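Local atomic coordinates of putative glycoside hydrolase (Parabacteroides distasonis ATCC 8503, PDB entry 3GYC), a protein that probably hydrolyses glycosidic bonds in carbohydrates, as a putative glycoside hydrolase with a cellulase-like TIM-barrel fold. Residues W236-N241 with W307-Y312; A58-I63 with D135-I140. All coordinates share one frame; numbering follows the deposited sequence.

Contact 1 of 2, residues W236-N241 with W307-Y312; sequences WMAQQN and WGLVDY
V310 lays its CG2 methyl over one face of the W236 indole, a CH-pi contact in which that carbon sits 3.6 Å from the centroid of the W236 five-membered ring and 24° off the ring normal. This is packing between two beta-alpha loops of a TIM barrel: the loop after strand 231-232 meets the loop after its parallel neighbour 301-303. The branching of the valine suits the flat indole: CG1 lies anti to the backbone N (chi1 -179°), which sets CG2 above CD2, where the two rings fuse, and CG1 over the CE2-CZ2 side of the same face, 3.9 Å from W236 CZ2. Crossing V310 at about a right angle, Q239 brings its amide nitrogen NE2 to 3.7 Å from V310 CG2. On the other flank M237, a selenomethionine in the crystal, bends its chain at chi2 and chi3 and runs alongside L309, with M237 CE 3.7 Å from L309 CD1; F245 of helix 240-249 touches both.

Outside this apolar patch two backbone bonds tie the loops together: M237 N donates to W307 O and A238 N to G308 O, both at 2.9 Å. W307 itself follows a cis peptide bond. The polar ends of the side chains look further afield, W236 NE1 to N347 OD1 and Q239 NE2 to Y253 OH. Within 236-241, W236 O is gripped twice, by Q239 N and by Q240 NE2 at 2.8 Å, the two donors arriving from opposite faces of its carbonyl plane.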
ATOM      1  N   TRP A 236      -4.477   4.521  -9.914  1.00 11.97           N
ATOM      2  CA  TRP A 236      -4.674   5.968  -9.970  1.00 12.14           C
ATOM      3  C   TRP A 236      -5.117   6.430 -11.354  1.00 12.38           C
ATOM      4  O   TRP A 236      -4.568   5.984 -12.349  1.00 13.10           O
ATOM      5  CB  TRP A 236      -3.392   6.689  -9.697  1.00 13.19           C
ATOM      6  CG  TRP A 236      -2.811   6.522  -8.314  1.00 13.50           C
ATOM      7  CD1 TRP A 236      -3.149   7.215  -7.181  1.00 12.55           C
ATOM      8  CD2 TRP A 236      -1.736   5.691  -7.983  1.00 13.74           C
ATOM      9  NE1 TRP A 236      -2.335   6.840  -6.149  1.00 12.40           N
ATOM     10  CE2 TRP A 236      -1.471   5.877  -6.607  1.00 14.58           C
ATOM     11  CE3 TRP A 236      -0.966   4.774  -8.708  1.00 15.53           C
ATOM     12  CZ2 TRP A 236      -0.441   5.194  -5.944  1.00 15.73           C
ATOM     13  CZ3 TRP A 236       0.060   4.076  -8.037  1.00 16.90           C
ATOM     14  CH2 TRP A 236       0.306   4.294  -6.682  1.00 15.63           C
HETATM   15  N   MSE A 237      -6.091   7.335 -11.374  1.00 12.04           N
HETATM   16  CA  MSE A 237      -6.550   8.019 -12.581  1.00 12.12           C
HETATM   17  C   MSE A 237      -5.394   8.633 -13.374  1.00 12.05           C
HETATM   18  O   MSE A 237      -5.345   8.583 -14.632  1.00  9.37           O
HETATM   19  CB  MSE A 237      -7.475   9.164 -12.156  1.00 12.54           C
HETATM   20  CG  MSE A 237      -7.961  10.091 -13.313  1.00 12.34           C
HETATM   21 SE   MSE A 237      -6.702  11.464 -14.008  0.75 10.23          SE
HETATM   22  CE  MSE A 237      -6.482  12.652 -12.504  1.00 12.84           C
ATOM     23  N   ALA A 238      -4.481   9.250 -12.634  1.00 11.36           N
ATOM     24  CA  ALA A 238      -3.337   9.921 -13.217  1.00 12.37           C
ATOM     25  C   ALA A 238      -2.441   9.027 -14.083  1.00 12.19           C
ATOM     26  O   ALA A 238      -1.758   9.542 -14.977  1.00 11.31           O
ATOM     27  CB  ALA A 238      -2.518  10.618 -12.125  1.00  8.97           C
ATOM     28  N   GLN A 239      -2.448   7.716 -13.827  1.00 13.59           N
ATOM     29  CA  GLN A 239      -1.602   6.735 -14.556  1.00 14.23           C
ATOM     30  C   GLN A 239      -2.315   6.009 -15.704  1.00 15.36           C
ATOM     31  O   GLN A 239      -1.670   5.321 -16.499  1.00 15.78           O
ATOM     32  CB  GLN A 239      -1.054   5.669 -13.596  1.00 15.16           C
ATOM     33  CG  GLN A 239      -0.053   6.196 -12.565  1.00 15.37           C
ATOM     34  CD  GLN A 239       0.609   5.110 -11.755  1.00 16.12           C
ATOM     35  OE1 GLN A 239       0.061   4.027 -11.557  1.00 16.32           O
ATOM     36  NE2 GLN A 239       1.779   5.406 -11.253  1.00 18.76           N
ATOM     37  N   GLN A 240      -3.628   6.182 -15.805  1.00 14.70           N
ATOM     38  CA  GLN A 240      -4.397   5.514 -16.829  1.00 15.45           C
ATOM     39  C   GLN A 240      -4.034   6.011 -18.210  1.00 15.26           C
ATOM     40  O   GLN A 240      -3.508   7.112 -18.372  1.00 13.40           O
ATOM     41  CB  GLN A 240      -5.899   5.685 -16.581  1.00 15.65           C
ATOM     42  CG  GLN A 240      -6.362   5.182 -15.222  1.00 14.44           C
ATOM     43  CD  GLN A 240      -5.861   3.810 -14.942  1.00 13.90           C
ATOM     44  OE1 GLN A 240      -6.021   2.911 -15.751  1.00 14.55           O
ATOM     45  NE2 GLN A 240      -5.242   3.628 -13.794  1.00 12.63           N
ATOM     46  N   ASN A 241      -4.320   5.172 -19.201  1.00 16.91           N
ATOM     47  CA  ASN A 241      -4.040   5.468 -20.613  1.00 16.64           C
ATOM     48  C   ASN A 241      -2.572   5.881 -20.837  1.00 16.94           C
ATOM     49  O   ASN A 241      -2.275   6.933 -21.440  1.00 13.73           O
ATOM     50  CB  ASN A 241      -5.008   6.532 -21.142  1.00 17.22           C
ATOM     51  CG  ASN A 241      -4.943   6.694 -22.650  1.00 17.94           C
ATOM     52  OD1 ASN A 241      -4.576   5.766 -23.382  1.00 17.17           O
ATOM     53  ND2 ASN A 241      -5.319   7.871 -23.128  1.00 17.98           N
ATOM     54  N   TRP A 307      -6.756   7.258  -5.373  1.00 13.55           N
ATOM     55  CA  TRP A 307      -7.371   6.783  -6.610  1.00 14.26           C
ATOM     56  C   TRP A 307      -7.183   7.806  -7.727  1.00 14.41           C
ATOM     57  O   TRP A 307      -7.511   7.516  -8.878  1.00 16.47           O
ATOM     58  CB  TRP A 307      -8.907   6.589  -6.481  1.00 13.10           C
ATOM     59  CG  TRP A 307      -9.377   5.526  -5.505  1.00 12.66           C
ATOM     60  CD1 TRP A 307      -9.795   5.733  -4.247  1.00 11.19           C
ATOM     61  CD2 TRP A 307      -9.490   4.123  -5.744  1.00 12.30           C
ATOM     62  NE1 TRP A 307     -10.124   4.547  -3.650  1.00 12.50           N
ATOM     63  CE2 TRP A 307      -9.964   3.543  -4.559  1.00 11.79           C
ATOM     64  CE3 TRP A 307      -9.228   3.300  -6.843  1.00 11.47           C
ATOM     65  CZ2 TRP A 307     -10.170   2.188  -4.426  1.00 12.04           C
ATOM     66  CZ3 TRP A 307      -9.436   1.955  -6.716  1.00 11.37           C
ATOM     67  CH2 TRP A 307      -9.900   1.411  -5.510  1.00 12.85           C
ATOM     68  N   GLY A 308      -6.720   9.013  -7.391  1.00 15.44           N
ATOM     69  CA  GLY A 308      -6.615  10.133  -8.363  1.00 15.14           C
ATOM     70  C   GLY A 308      -5.208  10.439  -8.829  1.00 16.04           C
ATOM     71  O   GLY A 308      -4.781   9.978  -9.881  1.00 15.40           O
ATOM     72  N   LEU A 309      -4.483  11.219  -8.025  1.00 16.45           N
ATOM     73  CA  LEU A 309      -3.109  11.568  -8.315  1.00 15.65           C
ATOM     74  C   LEU A 309      -2.223  10.684  -7.473  1.00 14.37           C
ATOM     75  O   LEU A 309      -2.572  10.321  -6.336  1.00 13.78           O
ATOM     76  CB  LEU A 309      -2.829  13.064  -8.043  1.00 15.65           C
ATOM     77  CG  LEU A 309      -2.883  13.970  -9.274  1.00 17.36           C
ATOM     78  CD1 LEU A 309      -4.266  14.070  -9.870  1.00 16.79           C
ATOM     79  CD2 LEU A 309      -2.334  15.369  -8.973  1.00 16.54           C
ATOM     80  N   VAL A 310      -1.059  10.339  -8.014  1.00 13.38           N
ATOM     81  CA  VAL A 310      -0.122   9.514  -7.265  1.00 13.52           C
ATOM     82  C   VAL A 310       0.584  10.336  -6.147  1.00 13.71           C
ATOM     83  O   VAL A 310       0.617   9.918  -4.982  1.00 12.97           O
ATOM     84  CB  VAL A 310       0.930   8.851  -8.204  1.00 13.70           C
ATOM     85  CG1 VAL A 310       1.897   7.976  -7.415  1.00 13.20           C
ATOM     86  CG2 VAL A 310       0.219   8.031  -9.242  1.00 13.07           C
ATOM     87  N   ASP A 311       1.093  11.506  -6.507  1.00 12.62           N
ATOM     88  CA  ASP A 311       1.828  12.393  -5.581  1.00 13.45           C
ATOM     89  C   ASP A 311       1.047  13.700  -5.384  1.00 11.93           C
ATOM     90  O   ASP A 311       0.568  14.309  -6.343  1.00 11.82           O
ATOM     91  CB  ASP A 311       3.185  12.735  -6.190  1.00 15.49           C
ATOM     92  CG  ASP A 311       4.100  11.524  -6.347  1.00 16.38           C
ATOM     93  OD1 ASP A 311       3.828  10.525  -5.691  1.00 16.49           O
ATOM     94  OD2 ASP A 311       5.124  11.618  -7.105  1.00 16.01           O
ATOM     95  N   TYR A 312       0.894  14.114  -4.141  1.00 10.06           N
ATOM     96  CA  TYR A 312       0.227  15.356  -3.810  1.00 11.21           C
ATOM     97  C   TYR A 312       0.647  15.690  -2.422  1.00 10.74           C
ATOM     98  O   TYR A 312       1.154  14.839  -1.722  1.00 10.45           O
ATOM     99  CB  TYR A 312      -1.307  15.196  -3.818  1.00 11.86           C
ATOM    100  CG  TYR A 312      -2.034  16.467  -4.310  1.00 10.78           C
ATOM    101  CD1 TYR A 312      -1.844  16.927  -5.613  1.00 11.07           C
ATOM    102  CD2 TYR A 312      -2.928  17.170  -3.498  1.00 12.04           C
ATOM    103  CE1 TYR A 312      -2.539  18.044  -6.134  1.00 11.48           C
ATOM    104  CE2 TYR A 312      -3.633  18.313  -4.001  1.00 11.24           C
ATOM    105  CZ  TYR A 312      -3.412  18.760  -5.336  1.00 11.28           C
ATOM    106  OH  TYR A 312      -4.101  19.864  -5.875  1.00 10.08           O
TER

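Contact 2 of 2, residues A58-I63 with D135-I140; sequences AYPHLI and DCWLTI
P60 sits at the middle of the contact, with C136, W137 and I140 of helix 130-146 gathered round its ring. Its CG rests over one face of the W137 indole, 3.9 Å from the centroid of the six-membered ring and toward the rim, in a CH-pi contact. C136 comes in beside it: SG, anti to the backbone N (chi1 160°), lies 3.4 Å from P60 O and 3.6 Å from P60 CB. From the next helical turn I140 sends CG2 toward P60 CB, while its CG1 meets I63 CD1 at 3.4 Å, closer than ordinary van der Waals contact, the two isoleucines crossing at about a right angle. A58 CB closes the patch, 3.9 Å from I140 CD1.

No hydrogen bond spans the two segments; they meet through apolar packing. Around these groups, W137 NE1 is bonded to Y116 OH, and H61, whose backbone N lies by C136 SG, is bonded through NE2 to R117 O. An alanine in place of W137 is likely to open a gap beside P60 and A58 and to deprive Y116 OH of its indole partner. The A58 backbone is paired with S113, and L96 of helix 95-105 touches both I63 and I140. Y59, at the N-cap position, starts helix 60-65 just beyond strand 53-57. The arrangement is a beta-alpha loop of a TIM barrel, carrying a short extra helix, packed on helix 130-146, which follows the neighbouring strand 109-113.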
ATOM      1  N   ALA A  58       7.053  -2.876   7.730  1.00  8.85           N
ATOM      2  CA  ALA A  58       7.522  -3.647   8.903  1.00 10.05           C
ATOM      3  C   ALA A  58       9.070  -3.598   9.040  1.00 11.36           C
ATOM      4  O   ALA A  58       9.603  -4.105  10.038  1.00 12.15           O
ATOM      5  CB  ALA A  58       7.087  -5.100   8.774  1.00  9.13           C
ATOM      6  N   TYR A  59       9.760  -3.032   8.029  1.00 10.84           N
ATOM      7  CA  TYR A  59      11.251  -2.962   8.010  1.00 11.35           C
ATOM      8  C   TYR A  59      11.854  -4.327   8.390  1.00 11.66           C
ATOM      9  O   TYR A  59      12.723  -4.412   9.286  1.00 12.73           O
ATOM     10  CB  TYR A  59      11.748  -1.923   8.997  1.00 10.70           C
ATOM     11  CG  TYR A  59      11.331  -0.480   8.788  1.00 11.09           C
ATOM     12  CD1 TYR A  59      10.117  -0.005   9.244  1.00 10.53           C
ATOM     13  CD2 TYR A  59      12.215   0.444   8.209  1.00 11.57           C
ATOM     14  CE1 TYR A  59       9.764   1.344   9.093  1.00 10.87           C
ATOM     15  CE2 TYR A  59      11.867   1.782   8.039  1.00 11.61           C
ATOM     16  CZ  TYR A  59      10.651   2.236   8.500  1.00 12.34           C
ATOM     17  OH  TYR A  59      10.306   3.570   8.358  1.00 12.30           O
ATOM     18  N   PRO A  60      11.419  -5.403   7.713  1.00 11.42           N
ATOM     19  CA  PRO A  60      11.861  -6.785   8.061  1.00 11.34           C
ATOM     20  C   PRO A  60      13.360  -6.978   7.943  1.00 11.23           C
ATOM     21  O   PRO A  60      13.979  -7.679   8.741  1.00 12.11           O
ATOM     22  CB  PRO A  60      11.167  -7.651   7.010  1.00 12.59           C
ATOM     23  CG  PRO A  60      10.945  -6.739   5.838  1.00 11.93           C
ATOM     24  CD  PRO A  60      10.886  -5.303   6.352  1.00 11.64           C
ATOM     25  N   HIS A  61      13.936  -6.372   6.921  1.00 12.02           N
ATOM     26  CA  HIS A  61      15.377  -6.397   6.703  1.00 11.45           C
ATOM     27  C   HIS A  61      16.188  -5.839   7.884  1.00 11.10           C
ATOM     28  O   HIS A  61      17.244  -6.395   8.244  1.00 12.77           O
ATOM     29  CB  HIS A  61      15.727  -5.706   5.367  1.00 11.81           C
ATOM     30  CG  HIS A  61      15.373  -4.258   5.295  1.00 10.32           C
ATOM     31  ND1 HIS A  61      14.079  -3.787   5.449  1.00 10.39           N
ATOM     32  CD2 HIS A  61      16.130  -3.178   4.990  1.00 10.02           C
ATOM     33  CE1 HIS A  61      14.083  -2.477   5.293  1.00  8.90           C
ATOM     34  NE2 HIS A  61      15.306  -2.083   5.006  1.00 10.17           N
ATOM     35  N   LEU A  62      15.707  -4.775   8.497  1.00 10.73           N
ATOM     36  CA  LEU A  62      16.350  -4.170   9.643  1.00 10.13           C
ATOM     37  C   LEU A  62      16.118  -5.021  10.889  1.00 11.49           C
ATOM     38  O   LEU A  62      17.057  -5.275  11.665  1.00 11.56           O
ATOM     39  CB  LEU A  62      15.869  -2.731   9.847  1.00  9.05           C
ATOM     40  CG  LEU A  62      16.111  -1.758   8.678  1.00  8.52           C
ATOM     41  CD1 LEU A  62      15.758  -0.331   9.087  1.00  6.82           C
ATOM     42  CD2 LEU A  62      17.566  -1.863   8.136  1.00  8.00           C
ATOM     43  N   ILE A  63      14.879  -5.496  11.086  1.00 12.85           N
ATOM     44  CA  ILE A  63      14.590  -6.318  12.251  1.00 13.23           C
ATOM     45  C   ILE A  63      15.403  -7.620  12.212  1.00 15.26           C
ATOM     46  O   ILE A  63      15.874  -8.058  13.258  1.00 15.57           O
ATOM     47  CB  ILE A  63      13.086  -6.646  12.400  1.00 14.51           C
ATOM     48  CG1 ILE A  63      12.322  -5.385  12.823  1.00 13.47           C
ATOM     49  CG2 ILE A  63      12.903  -7.808  13.405  1.00 14.28           C
ATOM     50  CD1 ILE A  63      10.822  -5.541  12.977  1.00 12.58           C
ATOM     51  N   ASP A 135      13.366 -15.939   4.757  1.00 17.19           N
ATOM     52  CA  ASP A 135      13.937 -16.121   6.091  1.00 18.75           C
ATOM     53  C   ASP A 135      13.833 -14.824   6.885  1.00 18.23           C
ATOM     54  O   ASP A 135      13.585 -14.811   8.093  1.00 17.32           O
ATOM     55  CB  ASP A 135      15.400 -16.599   6.039  1.00 20.90           C
ATOM     56  CG  ASP A 135      15.539 -18.095   5.820  1.00 22.80           C
ATOM     57  OD1 ASP A 135      14.526 -18.829   5.775  1.00 24.45           O
ATOM     58  OD2 ASP A 135      16.704 -18.562   5.712  1.00 24.89           O
ATOM     59  N   CYS A 136      14.007 -13.725   6.184  1.00 18.10           N
ATOM     60  CA  CYS A 136      13.913 -12.420   6.791  1.00 18.07           C
ATOM     61  C   CYS A 136      12.482 -12.110   7.311  1.00 16.81           C
ATOM     62  O   CYS A 136      12.296 -11.643   8.426  1.00 16.77           O
ATOM     63  CB  CYS A 136      14.422 -11.447   5.776  1.00 19.38           C
ATOM     64  SG  CYS A 136      13.890  -9.868   6.077  1.00 22.11           S
ATOM     65  N   TRP A 137      11.471 -12.403   6.507  1.00 14.64           N
ATOM     66  CA  TRP A 137      10.095 -12.237   6.964  1.00 12.78           C
ATOM     67  C   TRP A 137       9.703 -13.221   8.070  1.00 13.03           C
ATOM     68  O   TRP A 137       8.930 -12.866   8.946  1.00 12.39           O
ATOM     69  CB  TRP A 137       9.128 -12.333   5.792  1.00 12.26           C
ATOM     70  CG  TRP A 137       9.082 -11.068   5.023  1.00 12.01           C
ATOM     71  CD1 TRP A 137       9.786 -10.743   3.914  1.00 11.52           C
ATOM     72  CD2 TRP A 137       8.236  -9.949   5.315  1.00 11.99           C
ATOM     73  NE1 TRP A 137       9.420  -9.490   3.484  1.00 12.73           N
ATOM     74  CE2 TRP A 137       8.486  -8.975   4.341  1.00 11.70           C
ATOM     75  CE3 TRP A 137       7.323  -9.674   6.327  1.00 11.95           C
ATOM     76  CZ2 TRP A 137       7.850  -7.743   4.339  1.00 13.05           C
ATOM     77  CZ3 TRP A 137       6.680  -8.467   6.325  1.00 12.50           C
ATOM     78  CH2 TRP A 137       6.935  -7.513   5.335  1.00 13.57           C
ATOM     79  N   LEU A 138      10.211 -14.462   8.016  1.00 12.66           N
ATOM     80  CA  LEU A 138       9.960 -15.421   9.072  1.00 12.92           C
ATOM     81  C   LEU A 138      10.490 -14.851  10.406  1.00 13.91           C
ATOM     82  O   LEU A 138       9.860 -15.003  11.455  1.00 14.53           O
ATOM     83  CB  LEU A 138      10.564 -16.807   8.744  1.00 13.54           C
ATOM     84  CG  LEU A 138       9.809 -17.580   7.646  1.00 13.45           C
ATOM     85  CD1 LEU A 138      10.574 -18.779   7.162  1.00 12.83           C
ATOM     86  CD2 LEU A 138       8.387 -17.965   8.096  1.00 13.19           C
ATOM     87  N   THR A 139      11.622 -14.159  10.374  1.00 14.91           N
ATOM     88  CA  THR A 139      12.161 -13.547  11.585  1.00 15.53           C
ATOM     89  C   THR A 139      11.254 -12.435  12.128  1.00 16.49           C
ATOM     90  O   THR A 139      10.931 -12.421  13.305  1.00 17.55           O
ATOM     91  CB  THR A 139      13.589 -13.068  11.331  1.00 15.66           C
ATOM     92  OG1 THR A 139      14.357 -14.224  11.037  1.00 16.18           O
ATOM     93  CG2 THR A 139      14.176 -12.374  12.518  1.00 15.58           C
ATOM     94  N   ILE A 140      10.786 -11.554  11.255  1.00 17.77           N
ATOM     95  CA  ILE A 140       9.946 -10.424  11.682  1.00 18.75           C
ATOM     96  C   ILE A 140       8.628 -10.990  12.254  1.00 17.70           C
ATOM     97  O   ILE A 140       8.139 -10.548  13.310  1.00 18.15           O
ATOM     98  CB  ILE A 140       9.802  -9.376  10.500  1.00 20.32           C
ATOM     99  CG1 ILE A 140       9.489  -7.944  10.970  1.00 22.99           C
ATOM    100  CG2 ILE A 140       8.799  -9.790   9.481  1.00 21.54           C
ATOM    101  CD1 ILE A 140       8.089  -7.748  11.528  1.00 22.72           C
TER

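Overall arrangement
The two contacts illustrate one principle, that elements following neighbouring parallel strands pack against each other, at separate places in a single barrel. They lie on opposite sides of the chain's centre, with their own centres 31 Å apart and their nearest atoms about 17 Å apart, so neither touches the other. Along the chain they come in series, contact 2 closing before contact 1 opens. No catalytic residue or ligand is identified here. TIM-barrel active sites lie at the C-terminal ends of the strands, and 236-241, 307-312 and 58-63 all follow strands closely, whereas 135-140 lies within a longer helix; any relation to catalysis is therefore only inferred.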